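Local coordinates for protein ralf, proline/betaine transporter (Legionella pneumophila, PDB 4D7Q) that probably acts as a guanine nucleotide exchange factor, here as an engineered chimera joining a Legionella Sec7 domain to a Rickettsia capping domain, at residues N246-K252 with S267-E273; I300-L304 with A319-T323. The protein carries 2 engineered substitutions. All coordinates share one frame; numbering follows the deposited sequence.

Contact 1 of 2, residues N246-K252 with S267-E273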
# COMPACT_ATOMS: atom_id res chain seq x y z
N ASN A 246 7.86 25.90 -15.17
CA ASN A 246 7.02 25.41 -16.26
C ASN A 246 6.94 23.88 -16.11
O ASN A 246 7.83 23.14 -16.55
CB ASN A 246 7.57 25.88 -17.62
CG ASN A 246 7.62 27.39 -17.72
OD1 ASN A 246 6.74 28.11 -17.23
ND2 ASN A 246 8.66 27.91 -18.36
N LEU A 247 5.90 23.45 -15.43
CA LEU A 247 5.62 22.06 -15.14
C LEU A 247 4.85 21.33 -16.21
O LEU A 247 4.13 21.89 -16.97
CB LEU A 247 4.88 21.92 -13.81
CG LEU A 247 5.49 22.51 -12.56
CD1 LEU A 247 4.55 22.45 -11.39
CD2 LEU A 247 6.85 21.93 -12.23
N THR A 248 5.04 20.03 -16.23
CA THR A 248 4.29 19.10 -17.02
C THR A 248 3.46 18.23 -16.06
O THR A 248 3.99 17.51 -15.28
CB THR A 248 5.27 18.28 -17.86
OG1 THR A 248 5.86 19.13 -18.82
CG2 THR A 248 4.62 17.18 -18.51
N ILE A 249 2.14 18.35 -16.12
CA ILE A 249 1.28 17.69 -15.17
C ILE A 249 0.31 16.71 -15.85
O ILE A 249 -0.37 17.05 -16.78
CB ILE A 249 0.54 18.68 -14.25
CG1 ILE A 249 1.52 19.70 -13.67
CG2 ILE A 249 -0.17 17.92 -13.15
CD1 ILE A 249 0.93 20.85 -12.93
N GLU A 250 0.32 15.49 -15.35
CA GLU A 250 -0.46 14.34 -15.79
C GLU A 250 -1.24 13.82 -14.58
O GLU A 250 -0.79 13.98 -13.44
CB GLU A 250 0.53 13.25 -16.25
CG GLU A 250 -0.07 12.04 -16.95
CD GLU A 250 0.92 10.93 -17.26
OE1 GLU A 250 2.08 11.25 -17.61
OE2 GLU A 250 0.53 9.75 -17.17
N PHE A 251 -2.39 13.20 -14.83
CA PHE A 251 -3.20 12.57 -13.79
C PHE A 251 -3.45 11.12 -14.18
O PHE A 251 -3.97 10.88 -15.27
CB PHE A 251 -4.52 13.32 -13.51
CG PHE A 251 -5.18 12.83 -12.25
CD1 PHE A 251 -4.69 13.20 -11.00
CD2 PHE A 251 -6.26 11.95 -12.30
CE1 PHE A 251 -5.28 12.71 -9.83
CE2 PHE A 251 -6.85 11.47 -11.13
CZ PHE A 251 -6.36 11.85 -9.90
N LYS A 252 -3.07 10.17 -13.31
CA LYS A 252 -3.25 8.74 -13.54
C LYS A 252 -4.44 8.26 -12.70
O LYS A 252 -4.41 8.36 -11.47
CB LYS A 252 -1.97 7.96 -13.21
CG LYS A 252 -0.82 8.22 -14.20
CD LYS A 252 0.31 7.20 -14.03
CE LYS A 252 1.54 7.50 -14.86
NZ LYS A 252 1.35 7.19 -16.31
N SER A 267 -3.28 9.57 -8.98
CA SER A 267 -1.99 10.23 -8.79
C SER A 267 -1.72 11.34 -9.80
O SER A 267 -1.87 11.15 -11.01
CB SER A 267 -0.84 9.22 -8.83
OG SER A 267 -0.73 8.47 -7.64
N VAL A 268 -1.31 12.50 -9.27
CA VAL A 268 -0.88 13.67 -10.00
C VAL A 268 0.63 13.45 -10.21
O VAL A 268 1.37 13.37 -9.24
CB VAL A 268 -1.10 14.98 -9.20
CG1 VAL A 268 -0.75 16.20 -10.04
CG2 VAL A 268 -2.52 15.08 -8.64
N ILE A 269 1.06 13.33 -11.48
CA ILE A 269 2.46 13.14 -11.84
C ILE A 269 2.96 14.48 -12.32
O ILE A 269 2.41 15.06 -13.26
CB ILE A 269 2.66 11.98 -12.87
CG1 ILE A 269 2.03 10.61 -12.37
CG2 ILE A 269 4.15 11.81 -13.28
CD1 ILE A 269 2.57 10.02 -11.04
N ILE A 270 3.97 15.02 -11.61
CA ILE A 270 4.54 16.34 -11.89
C ILE A 270 6.01 16.26 -12.26
O ILE A 270 6.82 15.70 -11.50
CB ILE A 270 4.28 17.35 -10.74
CG1 ILE A 270 2.77 17.41 -10.39
CG2 ILE A 270 4.84 18.74 -11.06
CD1 ILE A 270 2.40 18.21 -9.16
N LYS A 271 6.35 16.87 -13.41
CA LYS A 271 7.71 16.94 -13.92
C LYS A 271 8.08 18.38 -14.19
O LYS A 271 7.29 19.12 -14.77
CB LYS A 271 7.89 16.05 -15.17
CG LYS A 271 7.75 14.56 -14.86
CD LYS A 271 7.78 13.67 -16.08
CE LYS A 271 7.55 12.23 -15.70
NZ LYS A 271 7.01 11.42 -16.82
N ASP A 272 9.26 18.77 -13.75
CA ASP A 272 9.78 20.09 -14.06
C ASP A 272 10.75 20.12 -15.22
O ASP A 272 10.93 19.14 -15.88
CB ASP A 272 10.34 20.80 -12.83
CG ASP A 272 11.54 20.10 -12.23
OD1 ASP A 272 12.34 19.50 -12.92
OD2 ASP A 272 11.67 20.17 -11.02
N GLU A 273 11.35 21.27 -15.46
CA GLU A 273 12.25 21.48 -16.60
C GLU A 273 13.67 20.89 -16.39
O GLU A 273 14.42 20.76 -17.30
CB GLU A 273 12.30 22.99 -16.98
CG GLU A 273 11.65 23.95 -16.00
CD GLU A 273 11.05 25.22 -16.61
OE1 GLU A 273 11.10 25.40 -17.86
OE2 GLU A 273 10.55 26.06 -15.85

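Contact 2 of 2, residues I300-L304 with A319-T323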
# COMPACT_ATOMS: atom_id res chain seq x y z
N ILE A 300 -0.34 12.11 -0.22
CA ILE A 300 1.01 11.56 -0.05
C ILE A 300 1.87 12.06 -1.23
O ILE A 300 1.55 11.78 -2.40
CB ILE A 300 1.02 10.01 0.10
CG1 ILE A 300 0.23 9.56 1.38
CG2 ILE A 300 2.48 9.48 0.14
CD1 ILE A 300 -0.14 8.04 1.43
N ILE A 301 2.97 12.77 -0.91
CA ILE A 301 3.88 13.32 -1.91
C ILE A 301 5.23 12.61 -1.87
O ILE A 301 5.87 12.54 -0.83
CB ILE A 301 4.02 14.87 -1.83
CG1 ILE A 301 2.64 15.56 -1.82
CG2 ILE A 301 4.91 15.44 -2.97
CD1 ILE A 301 2.29 16.08 -0.51
N GLN A 302 5.68 12.11 -3.03
CA GLN A 302 6.95 11.40 -3.09
C GLN A 302 7.77 11.76 -4.30
O GLN A 302 7.18 11.91 -5.37
CB GLN A 302 6.73 9.86 -3.13
CG GLN A 302 6.03 9.28 -1.88
CD GLN A 302 5.59 7.84 -2.07
OE1 GLN A 302 5.72 7.26 -3.16
NE2 GLN A 302 5.09 7.20 -1.01
N PRO A 303 9.13 11.81 -4.18
CA PRO A 303 9.97 11.96 -5.38
C PRO A 303 9.81 10.66 -6.20
O PRO A 303 9.79 9.57 -5.63
CB PRO A 303 11.40 12.08 -4.83
CG PRO A 303 11.35 11.51 -3.47
CD PRO A 303 9.94 11.61 -2.96
N LEU A 304 9.63 10.79 -7.51
CA LEU A 304 9.39 9.62 -8.34
C LEU A 304 10.63 8.80 -8.76
O LEU A 304 11.58 9.33 -9.35
CB LEU A 304 8.55 10.03 -9.57
CG LEU A 304 7.68 8.97 -10.25
CD1 LEU A 304 6.62 8.39 -9.29
CD2 LEU A 304 7.01 9.55 -11.47
N ALA A 319 9.52 17.25 -4.91
CA ALA A 319 8.55 16.69 -3.96
C ALA A 319 8.41 17.62 -2.73
O ALA A 319 7.28 17.93 -2.35
CB ALA A 319 8.94 15.27 -3.53
N ALA A 320 9.54 18.18 -2.20
CA ALA A 320 9.48 19.14 -1.09
C ALA A 320 8.81 20.46 -1.47
O ALA A 320 8.08 21.01 -0.65
CB ALA A 320 10.87 19.39 -0.51
N GLN A 321 9.03 20.97 -2.72
CA GLN A 321 8.42 22.23 -3.23
C GLN A 321 6.90 22.09 -3.34
O GLN A 321 6.16 23.00 -2.96
CB GLN A 321 9.00 22.63 -4.61
CG GLN A 321 10.44 23.11 -4.54
CD GLN A 321 11.08 23.33 -5.89
OE1 GLN A 321 11.14 22.44 -6.73
NE2 GLN A 321 11.62 24.50 -6.09
N ILE A 322 6.45 20.95 -3.89
CA ILE A 322 5.03 20.62 -4.05
C ILE A 322 4.40 20.55 -2.67
O ILE A 322 3.35 21.17 -2.45
CB ILE A 322 4.87 19.28 -4.82
CG1 ILE A 322 5.26 19.45 -6.31
CG2 ILE A 322 3.41 18.72 -4.67
CD1 ILE A 322 5.55 18.13 -7.09
N THR A 323 5.06 19.82 -1.73
CA THR A 323 4.55 19.67 -0.36
C THR A 323 4.42 21.01 0.35
O THR A 323 3.38 21.28 0.95
CB THR A 323 5.38 18.67 0.45
OG1 THR A 323 5.56 17.47 -0.29
CG2 THR A 323 4.69 18.32 1.74

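Contact 1 of 2, residues N246-K252 with S267-E273
Ile269 lies against Glu250 and Lys252 on one face of an antiparallel strand pair, and its CG1 is 4.0 Å from Lys252 CE. Glu250 and Ile269 form a hydrogen-bonded pair: Ile269 N donates to Glu250 O (2.8 Å) and Glu250 N returns the bond to Ile269 O. The Lys252 chain crosses Ile269 CG1 with its CG, CD and CE, then bends at its last torsion (chi4 -75°), which takes NZ back to Glu250 OE2 at 2.8 Å. That salt bridge joins two exposed residues of one strand, while the lysine methylenes flank Ile269 CG1.

Ser267 ends the pairing opposite Lys252, its N and O both bonded to that residue's backbone; its hydroxyl turns to Tyr264 and Glu279. At the other end, beyond the regular strands, Glu273 reaches back so that OE2 accepts Asn246 N at 2.8 Å, nearly straight at 165°, although the donor stands well above the carboxylate plane.

The other face is apolar. Ile249 CG2 lies beside Val268 CG1 (3.6 Å), the two side chains pointing the same way, while Val268 CG2 meets the Phe251 ring edge-on at CD1 (3.7 Å). Farther along, Leu247 straddles Ile270 and Asp272, setting CD1 against Ile270 CG2 (3.7 Å) and CD2 against Asp272 CB.

Within the Rickettsia-derived capping domain, 248-252 is an outermost strand of a six-stranded antiparallel sheet. Strand 264-271 is its neighbour and is paired in turn with strand 277-283. The face of Phe251, Val268 and Ile270 is covered by helix 220-230, through Leu225 and Leu229, and by helix 313-325, through Ile322; Ile235 and Phe239, from the loop between helix 220-230 and strand 248-252, also pack there.

Contact 2 of 2, residues I300-L304 with A319-T323
Ile301 and Thr323 lie alongside one another, pointing opposite ways, where helix 313-325 packs on a face of the capping domain's antiparallel sheet. The helix runs roughly antiparallel to strand 297-303: the short segments make 156°, their axes 7.9 Å apart. The threonine hydroxyl lies over the branch point of the isoleucine: OG1 is 3.4 Å from Ile301 CB and equally near CG2, with CD1 only slightly farther off. These are van der Waals contacts, since the hydroxyl is engaged within its own helix. With OG1 beside the backbone N (chi1 -49°), Thr323 reaches back one turn to Ala319 O at 2.7 Å. That carbonyl also accepts the helical bond from Thr323 N, the two donors approaching from opposite faces of its plane.

Both branches of Ile301 meet the helix. CG2, set anti to the backbone N, faces Ala319 O (3.5 Å) and Ile322 CG2 (4.0 Å) as well as the hydroxyl, whereas CD1 extends along Thr323 toward its methyl. The CB of Ala319 points to the strand and rests on the Gln302-Pro303 junction, 3.5 Å from Pro303 N and 3.8 Å from Pro303 CD. The small methyl fits this close approach, and the CA atoms of Pro303 and Ala319 are 5.1 Å apart.

Tyr209 of strand 208-214 touches Ala319 and Thr323, and Ile322 also rests on Ala278 and Ile280. No hydrogen bond joins the two segments. Hydroxyl and carbonyl satisfy each other inside the helix, which leaves the segments joined by van der Waals contact, isoleucine carbons lying against oxygens already bonded as well as against methyl groups.

In the fold
From the N terminus, the chain passes through the Legionella Sec7 domain before entering the Rickettsia capping domain, where both contacts lie. Contact 1 closes first: strand 248-252 leads through helix 256-262 into the strand that returns beside it. After strand 277-283, contact 2 closes a second loop, from strand 297-303 to helix 313-325. The loops follow in series, neither enclosing nor crossing the other. Their centres are about 11 Å apart on one sheet, contact 1 joining edge to interior and contact 2 laying a helix against an interior strand. They meet directly where Ile270 CD1 packs on Ile322 CD1 (3.8 Å), while Ile269 CG2 also touches Leu304 CD2.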